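Local coordinates for alpha-11 giardin (Giardia intestinalis, PDB 2II2), which is an annexin that binds calcium and probably acidic phospholipids, and may take part in parasite attachment and cytoskeletal rearrangement, at residues K203-A208 / I224-N229; T211-K216 / R220-A225; A231-V236 / W271-C276. One frame throughout, in Å; residues are numbered along the deposited sequence.

Interaction 1: residues K203-A208 / I224-N229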
loop_
_atom_site.group_PDB
_atom_site.type_symbol
_atom_site.label_atom_id
_atom_site.label_comp_id
_atom_site.label_asym_id
_atom_site.label_seq_id
_atom_site.Cartn_x
_atom_site.Cartn_y
_atom_site.Cartn_z
ATOM N N LYS A 203 -3.520 3.141 26.401
ATOM C CA LYS A 203 -3.311 3.707 25.080
ATOM C C LYS A 203 -3.410 2.634 24.017
ATOM O O LYS A 203 -3.089 1.462 24.267
ATOM C CB LYS A 203 -1.909 4.364 24.985
ATOM C CG LYS A 203 -1.599 5.424 26.018
ATOM C CD LYS A 203 -2.404 6.671 25.760
ATOM C CE LYS A 203 -1.902 7.869 26.564
ATOM N NZ LYS A 203 -2.762 9.054 26.267
ATOM N N SER A 204 -3.791 3.052 22.814
ATOM C CA SER A 204 -3.619 2.207 21.654
ATOM C C SER A 204 -2.137 2.175 21.259
ATOM O O SER A 204 -1.360 3.106 21.519
ATOM C CB SER A 204 -4.462 2.679 20.468
ATOM O OG SER A 204 -3.925 3.873 19.951
ATOM N N VAL A 205 -1.773 1.071 20.618
ATOM C CA VAL A 205 -0.433 0.937 20.074
ATOM C C VAL A 205 -0.213 2.032 19.036
ATOM O O VAL A 205 0.861 2.613 18.992
ATOM C CB VAL A 205 -0.167 -0.481 19.500
ATOM C CG1 VAL A 205 1.214 -0.537 18.866
ATOM C CG2 VAL A 205 -0.267 -1.552 20.604
ATOM N N GLN A 206 -1.223 2.302 18.202
ATOM C CA GLN A 206 -1.088 3.375 17.211
ATOM C C GLN A 206 -0.707 4.692 17.881
ATOM O O GLN A 206 0.208 5.391 17.437
ATOM C CB GLN A 206 -2.373 3.574 16.422
ATOM C CG GLN A 206 -2.239 4.668 15.350
ATOM C CD GLN A 206 -3.555 5.231 14.858
ATOM O OE1 GLN A 206 -3.655 6.446 14.621
ATOM N NE2 GLN A 206 -4.550 4.413 14.704
ATOM N N GLU A 207 -1.424 5.055 18.939
ATOM C CA GLU A 207 -1.160 6.321 19.601
ATOM C C GLU A 207 0.256 6.352 20.164
ATOM O O GLU A 207 0.968 7.350 20.038
ATOM C CB GLU A 207 -2.169 6.632 20.715
ATOM C CG GLU A 207 -1.921 8.039 21.301
ATOM C CD GLU A 207 -2.755 8.363 22.525
ATOM O OE1 GLU A 207 -3.962 8.051 22.524
ATOM O OE2 GLU A 207 -2.206 9.004 23.457
ATOM N N ALA A 208 0.643 5.249 20.803
ATOM C CA ALA A 208 1.985 5.159 21.382
ATOM C C ALA A 208 3.068 5.292 20.299
ATOM O O ALA A 208 4.049 6.000 20.496
ATOM C CB ALA A 208 2.127 3.900 22.175
ATOM N N ILE A 224 1.522 0.451 10.177
ATOM C CA ILE A 224 1.067 -0.465 9.147
ATOM C C ILE A 224 1.360 -1.919 9.561
ATOM O O ILE A 224 0.512 -2.831 9.426
ATOM C CB ILE A 224 1.667 -0.120 7.773
ATOM C CG1 ILE A 224 1.011 1.146 7.231
ATOM C CG2 ILE A 224 1.504 -1.271 6.795
ATOM C CD1 ILE A 224 1.698 1.743 6.020
ATOM N N ALA A 225 2.590 -2.154 10.019
ATOM C CA ALA A 225 2.960 -3.513 10.433
ATOM C C ALA A 225 2.109 -4.000 11.607
ATOM O O ALA A 225 1.635 -5.150 11.634
ATOM C CB ALA A 225 4.425 -3.600 10.751
ATOM N N HIS A 226 1.909 -3.122 12.577
ATOM C CA HIS A 226 1.016 -3.371 13.716
ATOM C C HIS A 226 -0.385 -3.736 13.246
ATOM O O HIS A 226 -0.933 -4.766 13.617
ATOM C CB HIS A 226 1.008 -2.085 14.567
ATOM C CG HIS A 226 -0.184 -1.945 15.456
ATOM N ND1 HIS A 226 -0.392 -2.739 16.563
ATOM C CD2 HIS A 226 -1.246 -1.116 15.361
ATOM C CE1 HIS A 226 -1.541 -2.388 17.114
ATOM N NE2 HIS A 226 -2.070 -1.404 16.413
ATOM N N TYR A 227 -0.980 -2.876 12.427
ATOM C CA TYR A 227 -2.352 -3.121 11.999
ATOM C C TYR A 227 -2.482 -4.359 11.129
ATOM O O TYR A 227 -3.511 -5.007 11.180
ATOM C CB TYR A 227 -2.959 -1.881 11.338
ATOM C CG TYR A 227 -3.469 -0.867 12.340
ATOM C CD1 TYR A 227 -3.061 0.453 12.305
ATOM C CD2 TYR A 227 -4.388 -1.243 13.323
ATOM C CE1 TYR A 227 -3.557 1.396 13.234
ATOM C CE2 TYR A 227 -4.883 -0.313 14.243
ATOM C CZ TYR A 227 -4.468 0.999 14.194
ATOM O OH TYR A 227 -5.005 1.893 15.086
ATOM N N TYR A 228 -1.463 -4.668 10.325
ATOM C CA TYR A 228 -1.497 -5.842 9.462
ATOM C C TYR A 228 -1.726 -7.099 10.291
ATOM O O TYR A 228 -2.462 -7.990 9.891
ATOM C CB TYR A 228 -0.197 -5.953 8.643
ATOM C CG TYR A 228 -0.302 -7.095 7.651
ATOM C CD1 TYR A 228 -0.869 -6.884 6.390
ATOM C CD2 TYR A 228 0.148 -8.355 7.966
ATOM C CE1 TYR A 228 -1.009 -7.927 5.475
ATOM C CE2 TYR A 228 0.004 -9.411 7.055
ATOM C CZ TYR A 228 -0.571 -9.191 5.808
ATOM O OH TYR A 228 -0.726 -10.222 4.906
ATOM N N ASN A 229 -1.066 -7.137 11.449
ATOM C CA ASN A 229 -1.223 -8.260 12.355
ATOM C C ASN A 229 -2.664 -8.445 12.857
ATOM O O ASN A 229 -3.095 -9.553 13.133
ATOM C CB ASN A 229 -0.320 -8.147 13.554
ATOM C CG ASN A 229 1.139 -8.379 13.230
ATOM O OD1 ASN A 229 1.472 -8.926 12.178
ATOM N ND2 ASN A 229 2.015 -7.976 14.131
HETATM O O HOH W 1 -3.718 0.509 17.739
#
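His-226 reaches across to the start of helix 205-212 and turns one face of its imidazole to Val-205. With CG anti to the backbone N (chi1 158°), the ring is carried out from helix 216-230, and Val-205 CB sits above its rim, 3.3 Å from His-226 CE1. This is a CH-pi contact, and Val-205 CG1 adds to it at 3.6 Å from His-226 ND1. Beside this pair, Gln-206 meets Tyr-227. Gln-206 CB lies 3.4 Å from Tyr-227 OH, and the extended chain brings its amide end up to the hydroxyl at the edge of the ring, the two planes 70° apart. The two aromatic residues also brace each other, for His-226 CD2 rests over the centre of the Tyr-227 ring.

A water sits where these groups converge. It accepts from Gln-206 N at 3.1 Å and is hydrogen-bonded to His-226 NE2 at 2.9 Å, with a longer bond of 3.3 Å to Tyr-227 OH. It thus satisfies an amide of the first helical turn, whose neighbour Glu-207 N is instead capped by Ser-204 OG at 2.9 Å. The other imidazole nitrogen, His-226 ND1, is hydrogen-bonded to Tyr-190 OH, so both nitrogens are engaged.

Helix 187-201 closes one flank of this packing, with Asn-194 and Phe-197 against Val-205, and helix 232-244 another, where Tyr-238 contacts both Gln-206 and Tyr-227 within the all-helical annexin fold.

Interaction 2: residues T211-K216 / R220-A225; sequences TRYADK and RGLCIA
Leu-222 lays its CD1 methyl over one face of the Tyr-213 ring, displaced from the centre toward the rim. The closest ring atom is Tyr-213 CE1, 3.3 Å from Leu-222 CD1, with Tyr-213 CZ next at 3.5 Å. The methyl lies 22° off the ring normal, which makes this a CH-pi contact over the face, and the two side chains run at about a right angle to each other. Tyr-213 has CG anti to its carbonyl carbon (chi1 -74°), which turns the flat side of the ring to Leu-222 on helix 216-230. The phenol group is fixed at its far end, where Tyr-213 OH is hydrogen-bonded to His-175 ND1.

The contact spans a helix-turn-helix: Tyr-213 is the first residue to leave the helical conformation of helix 205-212, and after a short turn Asp-215 takes the N-cap position of helix 216-230, its OD2 accepting from Asn-218 N. The first turn of the new helix then supplies the one hydrogen bond between the segments, Arg-220 N to Lys-216 O at 2.9 Å with an N-H...O angle of 160°. Arg-220 CB also comes to 3.1 Å from Lys-216 O.

The Arg-220 chain, extended from CG to NE, leads away from the turn to a salt bridge with Asp-99 of helix 94-102. Ile-224 CD1 covers one face of the Arg-220 guanidinium, 3.3 Å above its plane and offset toward the rim. Leu-222 also packs on Ile-209, Val-178 and Val-179.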
loop_
_atom_site.group_PDB
_atom_site.type_symbol
_atom_site.label_atom_id
_atom_site.label_comp_id
_atom_site.label_asym_id
_atom_site.label_seq_id
_atom_site.Cartn_x
_atom_site.Cartn_y
_atom_site.Cartn_z
ATOM N N THR A 211 3.087 8.980 18.920
ATOM C CA THR A 211 3.679 9.910 19.878
ATOM C C THR A 211 5.198 9.786 19.912
ATOM O O THR A 211 5.917 10.807 19.982
ATOM C CB THR A 211 3.091 9.708 21.292
ATOM O OG1 THR A 211 1.711 10.106 21.253
ATOM C CG2 THR A 211 3.851 10.512 22.380
ATOM N N ARG A 212 5.687 8.548 19.852
ATOM C CA ARG A 212 7.122 8.298 19.990
ATOM C C ARG A 212 7.916 8.690 18.749
ATOM O O ARG A 212 9.006 9.220 18.851
ATOM C CB ARG A 212 7.381 6.819 20.266
ATOM C CG ARG A 212 8.848 6.443 20.169
ATOM C CD ARG A 212 9.707 7.125 21.215
ATOM N NE ARG A 212 9.581 6.381 22.450
ATOM C CZ ARG A 212 10.359 6.535 23.520
ATOM N NH1 ARG A 212 11.337 7.438 23.518
ATOM N NH2 ARG A 212 10.151 5.745 24.579
ATOM N N TYR A 213 7.398 8.338 17.583
ATOM C CA TYR A 213 8.167 8.482 16.342
ATOM C C TYR A 213 7.778 9.739 15.618
ATOM O O TYR A 213 6.741 9.809 14.971
ATOM C CB TYR A 213 7.974 7.267 15.428
ATOM C CG TYR A 213 8.723 6.075 15.935
ATOM C CD1 TYR A 213 8.139 5.198 16.833
ATOM C CD2 TYR A 213 10.036 5.830 15.536
ATOM C CE1 TYR A 213 8.850 4.117 17.311
ATOM C CE2 TYR A 213 10.739 4.760 16.006
ATOM C CZ TYR A 213 10.142 3.894 16.895
ATOM O OH TYR A 213 10.817 2.777 17.382
ATOM N N ALA A 214 8.604 10.770 15.779
ATOM C CA ALA A 214 8.339 12.073 15.170
ATOM C C ALA A 214 8.509 12.053 13.650
ATOM O O ALA A 214 7.876 12.849 12.938
ATOM C CB ALA A 214 9.206 13.164 15.782
ATOM N N ASP A 215 9.373 11.178 13.149
ATOM C CA ASP A 215 9.525 10.989 11.703
ATOM C C ASP A 215 8.298 10.231 11.199
ATOM O O ASP A 215 7.999 9.146 11.666
ATOM C CB ASP A 215 10.811 10.226 11.390
ATOM C CG ASP A 215 10.988 9.982 9.917
ATOM O OD1 ASP A 215 11.636 10.791 9.247
ATOM O OD2 ASP A 215 10.487 8.962 9.431
ATOM N N LYS A 216 7.597 10.838 10.255
ATOM C CA LYS A 216 6.315 10.345 9.807
ATOM C C LYS A 216 6.400 8.998 9.093
ATOM O O LYS A 216 5.511 8.153 9.246
ATOM C CB LYS A 216 5.670 11.387 8.897
ATOM C CG LYS A 216 5.279 12.693 9.586
ATOM C CD LYS A 216 4.646 13.654 8.594
ATOM C CE LYS A 216 4.002 14.873 9.273
ATOM N NZ LYS A 216 4.978 15.947 9.614
ATOM N N ARG A 220 4.393 5.812 10.518
ATOM C CA ARG A 220 3.442 5.214 9.604
ATOM C C ARG A 220 3.777 3.750 9.337
ATOM O O ARG A 220 2.892 2.874 9.334
ATOM C CB ARG A 220 3.432 5.991 8.290
ATOM C CG ARG A 220 2.540 5.439 7.185
ATOM C CD ARG A 220 2.839 6.196 5.929
ATOM N NE ARG A 220 2.051 5.827 4.755
ATOM C CZ ARG A 220 2.312 4.773 3.981
ATOM N NH1 ARG A 220 3.351 3.953 4.236
ATOM N NH2 ARG A 220 1.548 4.509 2.932
ATOM N N GLY A 221 5.057 3.466 9.106
ATOM C CA GLY A 221 5.432 2.084 8.784
ATOM C C GLY A 221 5.181 1.119 9.950
ATOM O O GLY A 221 4.697 -0.010 9.768
ATOM N N LEU A 222 5.535 1.566 11.156
ATOM C CA LEU A 222 5.277 0.734 12.326
ATOM C C LEU A 222 3.794 0.523 12.520
ATOM O O LEU A 222 3.362 -0.563 12.864
ATOM C CB LEU A 222 5.885 1.375 13.591
ATOM C CG LEU A 222 7.396 1.248 13.703
ATOM C CD1 LEU A 222 7.879 2.200 14.759
ATOM C CD2 LEU A 222 7.799 -0.218 14.045
ATOM N N CYS A 223 2.985 1.565 12.308
ATOM C CA CYS A 223 1.540 1.385 12.443
ATOM C C CYS A 223 0.982 0.421 11.393
ATOM O O CYS A 223 0.039 -0.306 11.668
ATOM C CB CYS A 223 0.810 2.720 12.357
ATOM S SG CYS A 223 0.979 3.759 13.810
ATOM N N ILE A 224 1.522 0.451 10.177
ATOM C CA ILE A 224 1.067 -0.465 9.147
ATOM C C ILE A 224 1.360 -1.919 9.561
ATOM O O ILE A 224 0.512 -2.831 9.426
ATOM C CB ILE A 224 1.667 -0.120 7.773
ATOM C CG1 ILE A 224 1.011 1.146 7.231
ATOM C CG2 ILE A 224 1.504 -1.271 6.795
ATOM C CD1 ILE A 224 1.698 1.743 6.020
ATOM N N ALA A 225 2.590 -2.154 10.019
ATOM C CA ALA A 225 2.960 -3.513 10.433
ATOM C C ALA A 225 2.109 -4.000 11.607
ATOM O O ALA A 225 1.635 -5.150 11.634
ATOM C CB ALA A 225 4.425 -3.600 10.751
#

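Interaction 3: residues A231-V236 / W271-C276; sequences APARAV and WVHYAC
The N-terminal turn of helix 232-244 receives His-273, a residue of the short, weakly bonded helix 270-274, which spreads its imidazole across the backbone from Ala-231 to Arg-234. The histidine accounts for more than half of the surface buried here. Its CG lies anti to the carbonyl carbon (chi1 -59°), which directs the ring at the helix start. Arg-234 CB stands over one face, 3.6 Å from His-273 ND1 and 15° off the ring normal as seen from the centroid, a CH-pi contact. Arg-234 N lies over the same ring, 3.5 Å from His-273 CD2, but its hydrogen is already given to Ala-231 O at 2.9 Å.

Ala-231, at the N-cap position, and Ala-233 add to the contact: Ala-231 CB is 3.8 Å from His-273 NE2, and Ala-233 CB approaches His-273 CD2. The small alanine side chains are consistent with this close approach to the main chain. In the annexin fold of stacked helices this contact brings together two segments separated by 34 intervening residues, both in the C-terminal third of the chain, and it lies at the surface rather than in the helical core. No direct hydrogen bond joins them.

A water makes the polar link, accepting from Arg-234 NE at 3.0 Å and donating to His-273 O at 3.0 Å. The arginine chain, extended from CG to NE, crosses the histidine side chain at about a right angle. The guanidinium and ring planes are 13° apart, but His-273 ND1 lies oblique to the guanidinium, and Arg-234 NE stays 4.3 Å from it. On the side of helix 216-230, Arg-234 packs against Tyr-227.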
loop_
_atom_site.group_PDB
_atom_site.type_symbol
_atom_site.label_atom_id
_atom_site.label_comp_id
_atom_site.label_asym_id
_atom_site.label_seq_id
_atom_site.Cartn_x
_atom_site.Cartn_y
_atom_site.Cartn_z
ATOM N N ALA A 231 -5.502 -7.170 11.175
ATOM C CA ALA A 231 -6.179 -7.615 9.956
ATOM C C ALA A 231 -5.489 -6.964 8.770
ATOM O O ALA A 231 -5.241 -5.784 8.785
ATOM C CB ALA A 231 -7.635 -7.178 9.941
ATOM N N PRO A 232 -5.155 -7.709 7.724
ATOM C CA PRO A 232 -4.545 -7.081 6.556
ATOM C C PRO A 232 -5.266 -5.841 6.056
ATOM O O PRO A 232 -4.626 -4.838 5.725
ATOM C CB PRO A 232 -4.540 -8.211 5.548
ATOM C CG PRO A 232 -4.261 -9.403 6.433
ATOM C CD PRO A 232 -5.157 -9.177 7.623
ATOM N N ALA A 233 -6.594 -5.879 6.001
ATOM C CA ALA A 233 -7.324 -4.738 5.451
ATOM C C ALA A 233 -7.320 -3.532 6.386
ATOM O O ALA A 233 -7.593 -2.426 5.955
ATOM C CB ALA A 233 -8.759 -5.161 5.090
ATOM N N ARG A 234 -7.052 -3.790 7.666
ATOM C CA ARG A 234 -6.897 -2.718 8.634
ATOM C C ARG A 234 -5.613 -1.926 8.372
ATOM O O ARG A 234 -5.572 -0.709 8.569
ATOM C CB ARG A 234 -6.956 -3.283 10.066
ATOM C CG ARG A 234 -7.172 -2.229 11.117
ATOM C CD ARG A 234 -7.547 -2.881 12.404
ATOM N NE ARG A 234 -7.862 -1.906 13.422
ATOM C CZ ARG A 234 -8.204 -2.203 14.669
ATOM N NH1 ARG A 234 -8.297 -3.475 15.029
ATOM N NH2 ARG A 234 -8.451 -1.224 15.537
ATOM N N ALA A 235 -4.545 -2.626 7.985
ATOM C CA ALA A 235 -3.318 -1.949 7.590
ATOM C C ALA A 235 -3.587 -1.053 6.378
ATOM O O ALA A 235 -3.089 0.070 6.336
ATOM C CB ALA A 235 -2.234 -2.949 7.251
ATOM N N VAL A 236 -4.360 -1.577 5.419
ATOM C CA VAL A 236 -4.693 -0.795 4.244
ATOM C C VAL A 236 -5.530 0.427 4.630
ATOM O O VAL A 236 -5.280 1.534 4.162
ATOM C CB VAL A 236 -5.419 -1.660 3.204
ATOM C CG1 VAL A 236 -5.903 -0.819 2.014
ATOM C CG2 VAL A 236 -4.524 -2.772 2.710
ATOM N N TRP A 271 -12.730 -0.482 3.885
ATOM C CA TRP A 271 -13.745 0.489 4.358
ATOM C C TRP A 271 -14.339 0.115 5.713
ATOM O O TRP A 271 -14.765 0.985 6.466
ATOM C CB TRP A 271 -14.857 0.686 3.314
ATOM C CG TRP A 271 -15.535 -0.542 2.857
ATOM C CD1 TRP A 271 -15.296 -1.221 1.699
ATOM C CD2 TRP A 271 -16.651 -1.173 3.482
ATOM N NE1 TRP A 271 -16.170 -2.276 1.590
ATOM C CE2 TRP A 271 -17.005 -2.278 2.679
ATOM C CE3 TRP A 271 -17.363 -0.939 4.671
ATOM C CZ2 TRP A 271 -18.080 -3.146 3.006
ATOM C CZ3 TRP A 271 -18.407 -1.786 5.000
ATOM C CH2 TRP A 271 -18.745 -2.891 4.180
ATOM N N VAL A 272 -14.373 -1.174 6.023
ATOM C CA VAL A 272 -14.860 -1.641 7.338
ATOM C C VAL A 272 -14.004 -1.048 8.445
ATOM O O VAL A 272 -14.505 -0.528 9.435
ATOM C CB VAL A 272 -14.816 -3.203 7.427
ATOM C CG1 VAL A 272 -15.190 -3.688 8.831
ATOM C CG2 VAL A 272 -15.748 -3.845 6.387
ATOM N N HIS A 273 -12.691 -1.187 8.288
ATOM C CA HIS A 273 -11.752 -0.706 9.277
ATOM C C HIS A 273 -11.577 0.782 9.238
ATOM O O HIS A 273 -11.178 1.380 10.230
ATOM C CB HIS A 273 -10.405 -1.360 9.085
ATOM C CG HIS A 273 -10.467 -2.834 9.190
ATOM N ND1 HIS A 273 -10.554 -3.484 10.397
ATOM C CD2 HIS A 273 -10.477 -3.792 8.236
ATOM C CE1 HIS A 273 -10.589 -4.787 10.181
ATOM N NE2 HIS A 273 -10.532 -5.002 8.882
ATOM N N TYR A 274 -11.811 1.382 8.081
ATOM C CA TYR A 274 -11.662 2.817 7.972
ATOM C C TYR A 274 -12.685 3.558 8.837
ATOM O O TYR A 274 -12.471 4.708 9.238
ATOM C CB TYR A 274 -11.752 3.256 6.502
ATOM C CG TYR A 274 -11.466 4.730 6.303
ATOM C CD1 TYR A 274 -10.188 5.191 5.991
ATOM C CD2 TYR A 274 -12.471 5.708 6.472
ATOM C CE1 TYR A 274 -9.943 6.566 5.840
ATOM C CE2 TYR A 274 -12.223 7.059 6.336
ATOM C CZ TYR A 274 -10.954 7.478 6.017
ATOM O OH TYR A 274 -10.679 8.801 5.881
ATOM N N ALA A 275 -13.802 2.888 9.119
ATOM C CA ALA A 275 -14.916 3.494 9.851
ATOM C C ALA A 275 -14.513 4.122 11.203
ATOM O O ALA A 275 -15.170 5.079 11.666
ATOM C CB ALA A 275 -16.054 2.487 10.013
ATOM N N CYS A 276 -13.402 3.641 11.775
ATOM C CA CYS A 276 -12.689 4.218 12.933
ATOM C C CYS A 276 -12.606 5.745 12.759
ATOM O O CYS A 276 -12.867 6.535 13.681
ATOM C CB CYS A 276 -11.241 3.599 13.047
ATOM S SG CYS A 276 -10.210 4.242 14.345
HETATM O O HOH W 2 -9.072 0.597 12.220
#

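In the fold
Interactions 1 and 2 join the same two helices, 205-212 and 216-230, at opposite ends of the shorter one, with centres about 9 Å apart. Interaction 2 spans the short connection between them. Segment 211-216 lies between the two segments of interaction 1, and both contacts end on the same part of helix 216-230, sharing Ile-224 and Ala-225; they touch where Gln-206 meets Cys-223. Interaction 3 follows in sequence, its centre about 12 Å from that of interaction 1 and 17 Å from that of interaction 2. Ala-235 and Arg-234 on helix 232-244 pack on Ile-224, Tyr-227 and Tyr-228, making a continuous run of helix packing away from the calcium-binding residues Ile-60 and Glu-66.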